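Putative periplasmic protein (Salmonella enterica, PDB 3OE3) is a periplasmic inhibitor of c-type lysozyme, which probably helps the bacterium withstand the lysozymes of its host. Local coordinates at residues 28-33 / 52-57; 32-37 / 41-46; 64-69 / 73-78. All blocks are in the same frame, centred on the assembly; numbering follows the deposited sequence.

Contact 1: residues 28-33 / 52-57; sequences GNAYAI and ANYEAI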
loop_
_atom_site.group_PDB
_atom_site.type_symbol
_atom_site.label_atom_id
_atom_site.label_comp_id
_atom_site.label_asym_id
_atom_site.label_seq_id
_atom_site.Cartn_x
_atom_site.Cartn_y
_atom_site.Cartn_z
ATOM N N GLY C 28 7.137 8.531 14.583
ATOM C CA GLY C 28 8.054 9.061 13.583
ATOM C C GLY C 28 8.694 8.068 12.618
ATOM O O GLY C 28 9.686 8.395 11.970
ATOM N N ASN C 29 8.140 6.864 12.507
ATOM C CA ASN C 29 8.637 5.908 11.529
ATOM C C ASN C 29 7.962 6.147 10.191
ATOM O O ASN C 29 6.816 6.568 10.146
ATOM C CB ASN C 29 8.407 4.473 12.004
ATOM C CG ASN C 29 9.269 4.118 13.197
ATOM O OD1 ASN C 29 10.294 4.752 13.439
ATOM N ND2 ASN C 29 8.856 3.104 13.953
ATOM N N ALA C 30 8.681 5.889 9.109
ATOM C CA ALA C 30 8.167 6.199 7.770
ATOM C C ALA C 30 8.279 5.029 6.813
ATOM O O ALA C 30 9.323 4.381 6.728
ATOM C CB ALA C 30 8.894 7.423 7.187
ATOM N N TYR C 31 7.191 4.778 6.086
ATOM C CA TYR C 31 7.140 3.727 5.078
ATOM C C TYR C 31 6.411 4.282 3.868
ATOM O O TYR C 31 5.756 5.330 3.948
ATOM C CB TYR C 31 6.397 2.487 5.589
ATOM C CG TYR C 31 6.888 1.984 6.928
ATOM C CD1 TYR C 31 6.347 2.477 8.109
ATOM C CD2 TYR C 31 7.859 1.000 7.015
ATOM C CE1 TYR C 31 6.787 2.025 9.339
ATOM C CE2 TYR C 31 8.299 0.533 8.250
ATOM C CZ TYR C 31 7.759 1.054 9.405
ATOM O OH TYR C 31 8.165 0.614 10.657
ATOM N N ALA C 32 6.518 3.575 2.748
ATOM C CA ALA C 32 5.774 3.930 1.548
ATOM C C ALA C 32 5.293 2.660 0.890
ATOM O O ALA C 32 5.893 1.607 1.054
ATOM C CB ALA C 32 6.660 4.720 0.586
ATOM N N ILE C 33 4.197 2.749 0.142
ATOM C CA ILE C 33 3.760 1.616 -0.658
ATOM C C ILE C 33 3.464 2.108 -2.059
ATOM O O ILE C 33 2.766 3.101 -2.240
ATOM C CB ILE C 33 2.481 0.949 -0.120
ATOM C CG1 ILE C 33 2.607 0.612 1.369
ATOM C CG2 ILE C 33 2.188 -0.334 -0.910
ATOM C CD1 ILE C 33 1.262 0.347 2.005
ATOM N N ALA C 52 13.513 12.365 1.378
ATOM C CA ALA C 52 12.927 11.127 1.861
ATOM C C ALA C 52 13.007 10.057 0.779
ATOM O O ALA C 52 12.297 10.113 -0.223
ATOM C CB ALA C 52 11.497 11.357 2.317
ATOM N N ASN C 53 13.893 9.094 0.994
ATOM C CA ASN C 53 14.201 8.079 0.009
ATOM C C ASN C 53 13.885 6.712 0.563
ATOM O O ASN C 53 14.253 6.384 1.700
ATOM C CB ASN C 53 15.675 8.165 -0.372
ATOM C CG ASN C 53 16.080 9.569 -0.767
ATOM O OD1 ASN C 53 15.538 10.135 -1.708
ATOM N ND2 ASN C 53 17.007 10.149 -0.027
ATOM N N TYR C 54 13.189 5.913 -0.234
ATOM C CA TYR C 54 12.653 4.638 0.244
ATOM C C TYR C 54 13.182 3.471 -0.570
ATOM O O TYR C 54 13.463 3.607 -1.761
ATOM C CB TYR C 54 11.114 4.641 0.185
ATOM C CG TYR C 54 10.436 5.739 0.981
ATOM C CD1 TYR C 54 10.356 7.042 0.478
ATOM C CD2 TYR C 54 9.874 5.482 2.239
ATOM C CE1 TYR C 54 9.744 8.054 1.201
ATOM C CE2 TYR C 54 9.257 6.499 2.961
ATOM C CZ TYR C 54 9.194 7.774 2.436
ATOM O OH TYR C 54 8.575 8.781 3.145
ATOM N N GLU C 55 13.296 2.313 0.073
ATOM C CA GLU C 55 13.683 1.089 -0.620
ATOM C C GLU C 55 12.728 -0.042 -0.277
ATOM O O GLU C 55 12.169 -0.093 0.814
ATOM C CB GLU C 55 15.124 0.687 -0.275
ATOM C CG GLU C 55 15.317 0.272 1.167
ATOM C CD GLU C 55 16.711 -0.295 1.447
ATOM O OE1 GLU C 55 17.457 -0.582 0.485
ATOM O OE2 GLU C 55 17.047 -0.460 2.636
ATOM N N ALA C 56 12.537 -0.957 -1.217
ATOM C CA ALA C 56 11.665 -2.099 -0.972
ATOM C C ALA C 56 12.195 -2.926 0.188
ATOM O O ALA C 56 13.400 -3.166 0.300
ATOM C CB ALA C 56 11.556 -2.957 -2.240
ATOM N N ILE C 57 11.280 -3.341 1.058
ATOM C CA ILE C 57 11.620 -4.177 2.202
ATOM C C ILE C 57 11.995 -5.586 1.753
ATOM O O ILE C 57 12.863 -6.223 2.352
ATOM C CB ILE C 57 10.464 -4.198 3.205
ATOM C CG1 ILE C 57 10.274 -2.781 3.743
ATOM C CG2 ILE C 57 10.747 -5.169 4.340
ATOM C CD1 ILE C 57 9.043 -2.590 4.526
HETATM O O HOH W 1 6.529 8.015 4.844
#

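Contact 2: residues 32-37 / 41-46; sequences AIISQV and IPMRLM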
loop_
_atom_site.group_PDB
_atom_site.type_symbol
_atom_site.label_atom_id
_atom_site.label_comp_id
_atom_site.label_asym_id
_atom_site.label_seq_id
_atom_site.Cartn_x
_atom_site.Cartn_y
_atom_site.Cartn_z
ATOM N N ALA C 32 6.518 3.575 2.748
ATOM C CA ALA C 32 5.774 3.930 1.548
ATOM C C ALA C 32 5.293 2.660 0.890
ATOM O O ALA C 32 5.893 1.607 1.054
ATOM C CB ALA C 32 6.660 4.720 0.586
ATOM N N ILE C 33 4.197 2.749 0.142
ATOM C CA ILE C 33 3.760 1.616 -0.658
ATOM C C ILE C 33 3.464 2.108 -2.059
ATOM O O ILE C 33 2.766 3.101 -2.240
ATOM C CB ILE C 33 2.481 0.949 -0.120
ATOM C CG1 ILE C 33 2.607 0.612 1.369
ATOM C CG2 ILE C 33 2.188 -0.334 -0.910
ATOM C CD1 ILE C 33 1.262 0.347 2.005
ATOM N N ILE C 34 4.020 1.410 -3.040
ATOM C CA ILE C 34 3.742 1.696 -4.453
ATOM C C ILE C 34 3.166 0.454 -5.117
ATOM O O ILE C 34 3.236 -0.634 -4.561
ATOM C CB ILE C 34 5.016 2.162 -5.205
ATOM C CG1 ILE C 34 6.078 1.065 -5.204
ATOM C CG2 ILE C 34 5.536 3.471 -4.610
ATOM C CD1 ILE C 34 7.291 1.358 -6.150
ATOM N N SER C 35 2.572 0.619 -6.296
ATOM C CA SER C 35 2.046 -0.502 -7.049
ATOM C C SER C 35 2.774 -0.548 -8.390
ATOM O O SER C 35 2.759 0.428 -9.137
ATOM C CB SER C 35 0.538 -0.319 -7.252
ATOM O OG SER C 35 -0.025 -1.371 -8.006
ATOM N N GLN C 36 3.432 -1.669 -8.664
ATOM C CA GLN C 36 4.133 -1.901 -9.939
ATOM C C GLN C 36 3.894 -3.322 -10.427
ATOM O O GLN C 36 3.908 -4.259 -9.638
ATOM C CB GLN C 36 5.640 -1.694 -9.765
ATOM C CG GLN C 36 6.085 -0.252 -9.785
ATOM C CD GLN C 36 5.915 0.370 -11.154
ATOM O OE1 GLN C 36 6.401 -0.159 -12.154
ATOM N NE2 GLN C 36 5.201 1.484 -11.212
ATOM N N VAL C 37 3.719 -3.485 -11.739
ATOM C CA VAL C 37 3.474 -4.795 -12.319
ATOM C C VAL C 37 2.376 -5.520 -11.547
ATOM O O VAL C 37 2.463 -6.721 -11.283
ATOM C CB VAL C 37 4.747 -5.651 -12.380
ATOM C CG1 VAL C 37 4.582 -6.772 -13.412
ATOM C CG2 VAL C 37 5.938 -4.776 -12.742
ATOM N N ILE C 41 4.208 -2.967 -3.374
ATOM C CA ILE C 41 5.570 -3.087 -2.879
ATOM C C ILE C 41 5.776 -2.196 -1.649
ATOM O O ILE C 41 5.830 -0.971 -1.750
ATOM C CB ILE C 41 6.594 -2.709 -3.980
ATOM C CG1 ILE C 41 6.316 -3.504 -5.261
ATOM C CG2 ILE C 41 8.027 -2.941 -3.487
ATOM C CD1 ILE C 41 6.578 -4.967 -5.128
ATOM N N PRO C 42 5.834 -2.819 -0.465
ATOM C CA PRO C 42 6.111 -2.030 0.743
ATOM C C PRO C 42 7.572 -1.601 0.782
ATOM O O PRO C 42 8.451 -2.382 0.415
ATOM C CB PRO C 42 5.830 -3.007 1.890
ATOM C CG PRO C 42 5.316 -4.256 1.292
ATOM C CD PRO C 42 5.530 -4.231 -0.178
HETATM N N MSE C 43 7.806 -0.363 1.210
HETATM C CA MSE C 43 9.135 0.225 1.243
HETATM C C MSE C 43 9.416 0.882 2.584
HETATM O O MSE C 43 8.494 1.336 3.263
HETATM C CB MSE C 43 9.267 1.253 0.131
HETATM C CG MSE C 43 8.703 0.757 -1.178
HETATM SE SE MSE C 43 8.841 2.136 -2.554
HETATM C CE MSE C 43 10.651 1.809 -3.117
ATOM N N ARG C 44 10.694 0.954 2.946
ATOM C CA ARG C 44 11.116 1.565 4.205
ATOM C C ARG C 44 11.934 2.814 3.884
ATOM O O ARG C 44 12.596 2.888 2.845
ATOM C CB ARG C 44 11.966 0.578 5.021
ATOM C CG ARG C 44 13.281 0.218 4.332
ATOM C CD ARG C 44 14.171 -0.642 5.202
ATOM N NE ARG C 44 14.498 0.039 6.449
ATOM C CZ ARG C 44 15.535 0.862 6.606
ATOM N NH1 ARG C 44 16.360 1.106 5.595
ATOM N NH2 ARG C 44 15.747 1.434 7.784
ATOM N N LEU C 45 11.890 3.808 4.764
ATOM C CA LEU C 45 12.717 4.993 4.613
ATOM C C LEU C 45 14.187 4.652 4.867
ATOM O O LEU C 45 14.522 3.993 5.860
ATOM C CB LEU C 45 12.260 6.093 5.579
ATOM C CG LEU C 45 13.028 7.412 5.509
ATOM C CD1 LEU C 45 12.582 8.230 4.319
ATOM C CD2 LEU C 45 12.869 8.215 6.814
HETATM N N MSE C 46 15.055 5.106 3.966
HETATM C CA MSE C 46 16.495 4.979 4.159
HETATM C C MSE C 46 17.003 6.177 4.950
HETATM O O MSE C 46 16.953 7.311 4.483
HETATM C CB MSE C 46 17.223 4.881 2.815
HETATM C CG MSE C 46 17.006 3.552 2.102
HETATM SE SE MSE C 46 17.893 3.473 0.352
HETATM C CE MSE C 46 16.900 4.819 -0.500
#

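Contact 3: residues 64-69 / 73-78; sequences KLYTKG and ELVEGD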
loop_
_atom_site.group_PDB
_atom_site.type_symbol
_atom_site.label_atom_id
_atom_site.label_comp_id
_atom_site.label_asym_id
_atom_site.label_seq_id
_atom_site.Cartn_x
_atom_site.Cartn_y
_atom_site.Cartn_z
ATOM N N LYS C 64 13.516 1.665 -5.812
ATOM C CA LYS C 64 13.796 2.729 -4.874
ATOM C C LYS C 64 13.052 3.999 -5.307
ATOM O O LYS C 64 12.962 4.333 -6.504
ATOM C CB LYS C 64 15.305 2.980 -4.765
ATOM C CG LYS C 64 16.070 1.830 -4.128
ATOM C CD LYS C 64 17.558 2.162 -3.999
ATOM C CE LYS C 64 18.281 1.152 -3.120
ATOM N NZ LYS C 64 17.994 -0.248 -3.528
ATOM N N LEU C 65 12.502 4.689 -4.318
ATOM C CA LEU C 65 11.707 5.875 -4.549
ATOM C C LEU C 65 12.454 7.032 -3.911
ATOM O O LEU C 65 12.686 7.055 -2.689
ATOM C CB LEU C 65 10.314 5.694 -3.905
ATOM C CG LEU C 65 9.398 6.921 -3.886
ATOM C CD1 LEU C 65 8.970 7.268 -5.314
ATOM C CD2 LEU C 65 8.163 6.683 -2.979
ATOM N N TYR C 66 12.877 7.982 -4.736
ATOM C CA TYR C 66 13.615 9.122 -4.229
ATOM C C TYR C 66 12.731 10.343 -4.277
ATOM O O TYR C 66 12.221 10.700 -5.337
ATOM C CB TYR C 66 14.870 9.359 -5.066
ATOM C CG TYR C 66 15.832 8.207 -5.009
ATOM C CD1 TYR C 66 16.845 8.174 -4.068
ATOM C CD2 TYR C 66 15.716 7.136 -5.882
ATOM C CE1 TYR C 66 17.725 7.114 -4.009
ATOM C CE2 TYR C 66 16.593 6.073 -5.827
ATOM C CZ TYR C 66 17.596 6.072 -4.891
ATOM O OH TYR C 66 18.476 5.014 -4.837
ATOM N N THR C 67 12.546 10.992 -3.134
ATOM C CA THR C 67 11.664 12.144 -3.094
ATOM C C THR C 67 12.336 13.341 -2.442
ATOM O O THR C 67 13.185 13.195 -1.559
ATOM C CB THR C 67 10.336 11.836 -2.364
ATOM O OG1 THR C 67 10.499 12.012 -0.951
ATOM C CG2 THR C 67 9.868 10.405 -2.656
ATOM N N LYS C 68 11.937 14.522 -2.902
ATOM C CA LYS C 68 12.498 15.786 -2.468
ATOM C C LYS C 68 11.402 16.821 -2.623
ATOM O O LYS C 68 11.010 17.140 -3.738
ATOM C CB LYS C 68 13.688 16.155 -3.353
ATOM C CG LYS C 68 14.387 17.443 -2.961
ATOM C CD LYS C 68 15.087 17.303 -1.624
ATOM C CE LYS C 68 15.769 18.604 -1.227
ATOM N NZ LYS C 68 16.707 19.073 -2.285
ATOM N N GLY C 69 10.898 17.342 -1.507
ATOM C CA GLY C 69 9.796 18.287 -1.557
ATOM C C GLY C 69 8.577 17.673 -2.229
ATOM O O GLY C 69 8.052 16.643 -1.788
ATOM N N GLU C 73 11.095 10.422 -7.936
ATOM C CA GLU C 73 11.588 9.612 -9.034
ATOM C C GLU C 73 11.526 8.168 -8.582
ATOM O O GLU C 73 11.946 7.852 -7.470
ATOM C CB GLU C 73 13.050 9.962 -9.364
ATOM C CG GLU C 73 13.321 11.438 -9.630
ATOM C CD GLU C 73 13.013 11.842 -11.060
ATOM O OE1 GLU C 73 12.812 10.944 -11.896
ATOM O OE2 GLU C 73 12.978 13.056 -11.349
ATOM N N LEU C 74 11.002 7.294 -9.431
ATOM C CA LEU C 74 11.029 5.862 -9.159
ATOM C C LEU C 74 11.984 5.161 -10.115
ATOM O O LEU C 74 11.899 5.306 -11.344
ATOM C CB LEU C 74 9.622 5.236 -9.248
ATOM C CG LEU C 74 9.531 3.733 -8.960
ATOM C CD1 LEU C 74 9.850 3.426 -7.505
ATOM C CD2 LEU C 74 8.143 3.205 -9.343
ATOM N N VAL C 75 12.915 4.428 -9.522
ATOM C CA VAL C 75 13.902 3.668 -10.283
ATOM C C VAL C 75 13.940 2.208 -9.835
ATOM O O VAL C 75 13.344 1.830 -8.819
ATOM C CB VAL C 75 15.320 4.284 -10.176
ATOM C CG1 VAL C 75 15.300 5.754 -10.612
ATOM C CG2 VAL C 75 15.871 4.140 -8.769
ATOM N N GLU C 76 14.652 1.388 -10.602
ATOM C CA GLU C 76 14.892 0.000 -10.238
ATOM C C GLU C 76 16.317 -0.330 -10.646
ATOM O O GLU C 76 16.932 0.408 -11.426
ATOM C CB GLU C 76 13.911 -0.925 -10.975
ATOM C CG GLU C 76 14.010 -0.830 -12.492
ATOM C CD GLU C 76 12.941 -1.641 -13.216
ATOM O OE1 GLU C 76 12.373 -2.567 -12.599
ATOM O OE2 GLU C 76 12.674 -1.353 -14.405
ATOM N N GLY C 77 16.837 -1.435 -10.128
ATOM C CA GLY C 77 18.171 -1.881 -10.491
ATOM C C GLY C 77 19.210 -0.792 -10.314
ATOM O O GLY C 77 19.237 -0.090 -9.299
ATOM N N ASP C 78 20.083 -0.660 -11.306
ATOM C CA ASP C 78 21.144 0.339 -11.271
ATOM C C ASP C 78 20.622 1.702 -11.690
ATOM O O ASP C 78 21.045 2.257 -12.707
ATOM C CB ASP C 78 22.303 -0.084 -12.178
ATOM C CG ASP C 78 23.443 0.921 -12.178
ATOM O OD1 ASP C 78 23.556 1.703 -11.210
ATOM O OD2 ASP C 78 24.230 0.930 -13.148
#

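Contact 1: residues 28-33 / 52-57
The hydroxyl of Tyr54 and the backbone carbonyl of Tyr31 are joined through a single water, which lies 2.8 Å from Tyr54 OH and 2.9 Å from Tyr31 O. This bridge links two strands of the antiparallel barrel that are not neighbours: residues 30-36 and 52-56 both flank strand 39-45, one on each edge. The two short segments run at 62° to one another, and side chains directed into the barrel meet across the turn of the wall. Tyr54 spans the gap. With CG beside its backbone N and anti to the carbonyl carbon (chi1 -58°), its ring is carried toward strand 30-36. Ala32 CB sits over one face of that ring, 3.9 Å from the centroid and only 20° off the ring normal, a CH-pi contact whose nearest ring atom is CD2 at 3.7 Å. A methyl suits this place because it lets the aromatic face settle close to the main chain at Ala32. The rim of the ring is in contact with the same strand: Ala30 C lies near the ring plane, 4.2 Å from Tyr54 CE2, and Tyr31 C comes obliquely to 3.7 Å from the same CE2. A tyrosine serves well here, as its flat carbon surface packs on alanine while the hydroxyl end reaches the water. Tyr31, between the two alanines in sequence, points its own side chain the other way, toward the dimer interface, where its OH is hydrogen-bonded to Glu4 of the second subunit; Asn29 ND2 binds the same carboxylate. Residue 31 therefore faces two environments, its ring meeting the neighbouring subunit and its carbonyl meeting the water. Ala30 CB, on the other alanine, stands 4.3 Å from Tyr54 OH.

Contact 2: residues 32-37 / 41-46
Ile34 and Met43 lie against one another on the inward face of a beta hairpin, crossing obliquely; its short strand segments run antiparallel at 147°. The selenium of Met43, deposited as selenomethionine, rests on the Ile34 flank, 4.0 Å from Ile34 CG1 and equally close to Ile34 CD1, while the chi3 bend (84°) carries CE toward strand 64-68. Ile34 presents that flank because CG1 stands between the backbone N and the carbonyl carbon (chi1 62°). Roughly at right angles to this, the same CG1 meets Ile41 CB at 4.0 Å. Ala32 CB and Met43 CB are spaced 4.4 Å, and Ala32, ending at CB, does not block the longer Met43 chain passing beside it.

Two hydrogen-bonded pairs hold the frame, Ala32 with Met43 and Ile34 with Ile41; Ile41 N to Ile34 O, at 2.8 Å, is nearly straight. Between them Pro42 opposes Ile33 as a non-hydrogen-bonded pair, so its missing N-H removes no bond to strand 30-36. Ile33 CA adds a CH...O contact to Ile41 O, which also accepts the N-H of Ile34.

Strand 16-24 borders the hairpin through Ile33 and Ile21, strand 52-56 the other edge, and outside, Ile33 packs on Ile33 of the second subunit.

Contact 3: residues 64-69 / 73-78
A chi1 of -63° in Tyr66 and -56° in Val75 brings an aromatic edge against a methyl branch: the latter torsion puts Val75 CG2 between its backbone N and carbonyl carbon, where it lies in the plane of the Tyr66 ring, 3.6 Å from CE2. These side chains cross at about a right angle on the outer face of a beta hairpin, strands 64-68 and 71-76 of the barrel. A beta-branched valine suits an extended strand, here with one methyl turned to the ring.

On the inward face Leu65 and Leu74 form a non-hydrogen-bonded pair, meeting loosely (Leu65 CB to Leu74 CD1, 4.3 Å) but packing closer on the opposite backbone. Leu74 CD1 comes within 3.4 Å of Lys64 O, and Leu65 CD1 lies 3.7 Å from Glu73 O. Both leucines also pack on Met18 of strand 16-24, as apolar residues lining the barrel interior should.

Glu73 sends its carboxylate away from the hairpin, where OE1 accepts a hydrogen bond from Asn85 N in strand 80-88. Two bonds close the Tyr66-Glu73 pair, Tyr66 N to Glu73 O and Glu73 N to Tyr66 O at 2.8 Å. Val75 N reaches Lys64 O at 3.0 Å, almost perfectly straight.

Overall arrangement
Starting from the N terminus, strands 5-12 and 16-24 precede the region described. Contact 2 closes the first loop, the short hairpin between strands 30-36 and 39-45. Contact 1 starts from the same strand, sharing Ala32 and Ile33, and closes a longer loop that encloses the hairpin turn and the whole of strand 39-45; the contacts therefore nest. Contact 3 follows in series as a second hairpin, joined to contact 1 because strands 52-56 and 64-68 are neighbours, where Tyr54 N probably hydrogen-bonds Leu65 O. Across the interior, Ile34 CD1 of contact 2 meets Leu74 CD1 of contact 3. Finally, strand 80-88 is tied back to strand 5-12 by the Cys12-Cys86 disulfide.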